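Iron-rich dpsA-homolog protein (Halobacterium salinarum, PDB 1TK6) probably protects DNA from oxidative damage by oxidising ferrous iron with hydrogen peroxide and storing it as ferric mineral inside a hollow twelve-subunit shell. Local coordinates at residues H46-H51 with E69-A74. Sequence-based numbering, arbitrary orientation.
Sequences HQLKKH and EAAETA
Residues 46-51 and 69-74 run antiparallel as turns of two neighbouring helices, 24-54 and 60-87; their local axes approach to 8.5 Å at 165° between N-to-C directions. The backbones come nearest at Leu48 and Ala71, whose CA atoms are 5.5 Å apart. The CB of Leu48 is directed toward helix 60-87, and the side chain carries most of the contact. Its CB meets Ala71 CB at 3.9 Å. Leu48 CD1 lies 3.7 Å from Ala70 CB and over the flat face of the Ala70-Ala71 peptide, 3.6 Å from Ala70 O, a van der Waals contact; the carbonyl oxygen accepts the helical bond from Ala74 N. Ala74 CB borders the same branch more loosely, 4.4 Å from Leu48 CD1. On the flank of the contact Lys49 adds only its aliphatic part: Lys49 CD touches Ala71 CB at 3.6 Å, so this one methyl is shared by a leucine and a lysine. Lys49 CG stands beside the backbone N (chi1 -68°), and a second bend at chi2 (-57°) swings CD onto the alanine methyl. The amino group makes a long, weak ion pair with Glu75 of a second subunit. Tyr126 of helix 115-142 also packs on Leu48, and Asp162 of helix 146-170 on Ala70, placing the pair within the ferritin-like four-helix bundle. The small alanine side chains facing Leu48 are consistent with the close axis spacing, and with no hydrogen bond across the segments the contact probably rests on dispersion and exclusion of water. Lys49 joins this apolar seam to the ferroxidase region at the subunit interface: the nearest atoms of its side chain are about 5 Å from a bound iron(III) ion, and about as far from the side chain of the iron ligand His52, where its charge could influence the local electrostatics.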
loop_
_atom_site.group_PDB
_atom_site.type_symbol
_atom_site.label_atom_id
_atom_site.label_comp_id
_atom_site.label_asym_id
_atom_site.label_seq_id
_atom_site.Cartn_x
_atom_site.Cartn_y
_atom_site.Cartn_z
ATOM N N HIS A 46 18.693 11.746 22.259
ATOM C CA HIS A 46 19.596 10.732 22.853
ATOM C C HIS A 46 19.128 10.181 24.217
ATOM O O HIS A 46 19.331 9.002 24.552
ATOM C CB HIS A 46 21.033 11.222 22.952
ATOM C CG HIS A 46 21.760 11.121 21.664
ATOM N ND1 HIS A 46 22.096 9.911 21.131
ATOM C CD2 HIS A 46 22.349 12.069 20.879
ATOM C CE1 HIS A 46 22.706 10.120 19.969
ATOM N NE2 HIS A 46 22.921 11.416 19.823
ATOM N N GLN A 47 18.463 10.999 24.978
ATOM C CA GLN A 47 17.921 10.505 26.247
ATOM C C GLN A 47 16.622 9.702 26.107
ATOM O O GLN A 47 16.432 8.666 26.763
ATOM C CB GLN A 47 17.722 11.661 27.208
ATOM C CG GLN A 47 17.260 11.221 28.551
ATOM C CD GLN A 47 17.643 12.228 29.652
ATOM O OE1 GLN A 47 18.846 12.484 29.878
ATOM N NE2 GLN A 47 16.619 12.826 30.295
ATOM N N LEU A 48 15.776 10.104 25.218
ATOM C CA LEU A 48 14.662 9.271 24.897
ATOM C C LEU A 48 15.136 7.928 24.384
ATOM O O LEU A 48 14.578 6.900 24.744
ATOM C CB LEU A 48 13.783 9.928 23.819
ATOM C CG LEU A 48 13.046 11.224 24.203
ATOM C CD1 LEU A 48 12.420 11.798 23.062
ATOM C CD2 LEU A 48 11.971 10.880 25.271
ATOM N N LYS A 49 16.150 7.914 23.525
ATOM C CA LYS A 49 16.693 6.617 23.064
ATOM C C LYS A 49 17.111 5.759 24.282
ATOM O O LYS A 49 16.788 4.576 24.419
ATOM C CB LYS A 49 17.912 6.806 22.162
ATOM C CG LYS A 49 17.639 7.423 20.839
ATOM C CD LYS A 49 16.593 6.666 19.971
ATOM C CE LYS A 49 16.977 5.434 19.486
ATOM N NZ LYS A 49 16.463 5.390 18.135
ATOM N N LYS A 50 17.908 6.396 25.131
ATOM C CA LYS A 50 18.354 5.731 26.345
ATOM C C LYS A 50 17.171 5.098 27.059
ATOM O O LYS A 50 17.245 3.910 27.492
ATOM C CB LYS A 50 19.144 6.770 27.285
ATOM C CG LYS A 50 19.535 6.079 28.615
ATOM C CD LYS A 50 19.891 7.109 29.690
ATOM C CE LYS A 50 20.516 6.519 30.949
ATOM N NZ LYS A 50 20.973 7.672 31.837
ATOM N N HIS A 51 16.161 5.916 27.381
ATOM C CA HIS A 51 15.009 5.384 28.066
ATOM C C HIS A 51 14.200 4.304 27.251
ATOM O O HIS A 51 13.738 3.353 27.776
ATOM C CB HIS A 51 14.052 6.468 28.592
ATOM C CG HIS A 51 14.721 7.526 29.396
ATOM N ND1 HIS A 51 16.039 7.449 29.765
ATOM C CD2 HIS A 51 14.237 8.647 29.975
ATOM C CE1 HIS A 51 16.369 8.544 30.432
ATOM N NE2 HIS A 51 15.299 9.288 30.578
ATOM N N GLU A 69 9.096 6.121 19.312
ATOM C CA GLU A 69 8.391 7.089 18.512
ATOM C C GLU A 69 8.696 8.531 18.961
ATOM O O GLU A 69 8.822 9.469 18.136
ATOM C CB GLU A 69 6.882 6.810 18.553
ATOM C CG GLU A 69 6.475 5.924 17.332
ATOM C CD GLU A 69 5.018 5.245 17.278
ATOM O OE1 GLU A 69 4.145 5.630 16.361
ATOM O OE2 GLU A 69 4.716 4.255 18.067
ATOM N N ALA A 70 8.782 8.792 20.239
ATOM C CA ALA A 70 9.147 10.182 20.641
ATOM C C ALA A 70 10.523 10.507 20.203
ATOM O O ALA A 70 10.818 11.607 19.819
ATOM C CB ALA A 70 9.117 10.313 22.142
ATOM N N ALA A 71 11.441 9.586 20.299
ATOM C CA ALA A 71 12.767 9.758 19.808
ATOM C C ALA A 71 12.855 10.085 18.291
ATOM O O ALA A 71 13.498 11.102 17.849
ATOM C CB ALA A 71 13.583 8.609 20.206
ATOM N N GLU A 72 12.081 9.382 17.515
ATOM C CA GLU A 72 11.982 9.664 16.095
ATOM C C GLU A 72 11.424 11.027 15.851
ATOM O O GLU A 72 11.893 11.704 14.948
ATOM C CB GLU A 72 11.082 8.603 15.391
ATOM C CG GLU A 72 10.903 8.653 13.829
ATOM C CD GLU A 72 9.792 7.699 13.106
ATOM O OE1 GLU A 72 8.612 7.476 13.629
ATOM O OE2 GLU A 72 10.048 7.225 11.918
ATOM N N THR A 73 10.451 11.481 16.623
ATOM C CA THR A 73 9.906 12.815 16.415
ATOM C C THR A 73 10.906 13.852 16.767
ATOM O O THR A 73 11.107 14.726 16.017
ATOM C CB THR A 73 8.753 12.976 17.326
ATOM O OG1 THR A 73 7.722 12.183 16.820
ATOM C CG2 THR A 73 8.146 14.434 17.337
ATOM N N ALA A 74 11.636 13.675 17.861
ATOM C CA ALA A 74 12.725 14.582 18.207
ATOM C C ALA A 74 13.751 14.689 17.161
ATOM O O ALA A 74 14.155 15.825 16.753
ATOM C CB ALA A 74 13.391 14.174 19.449
#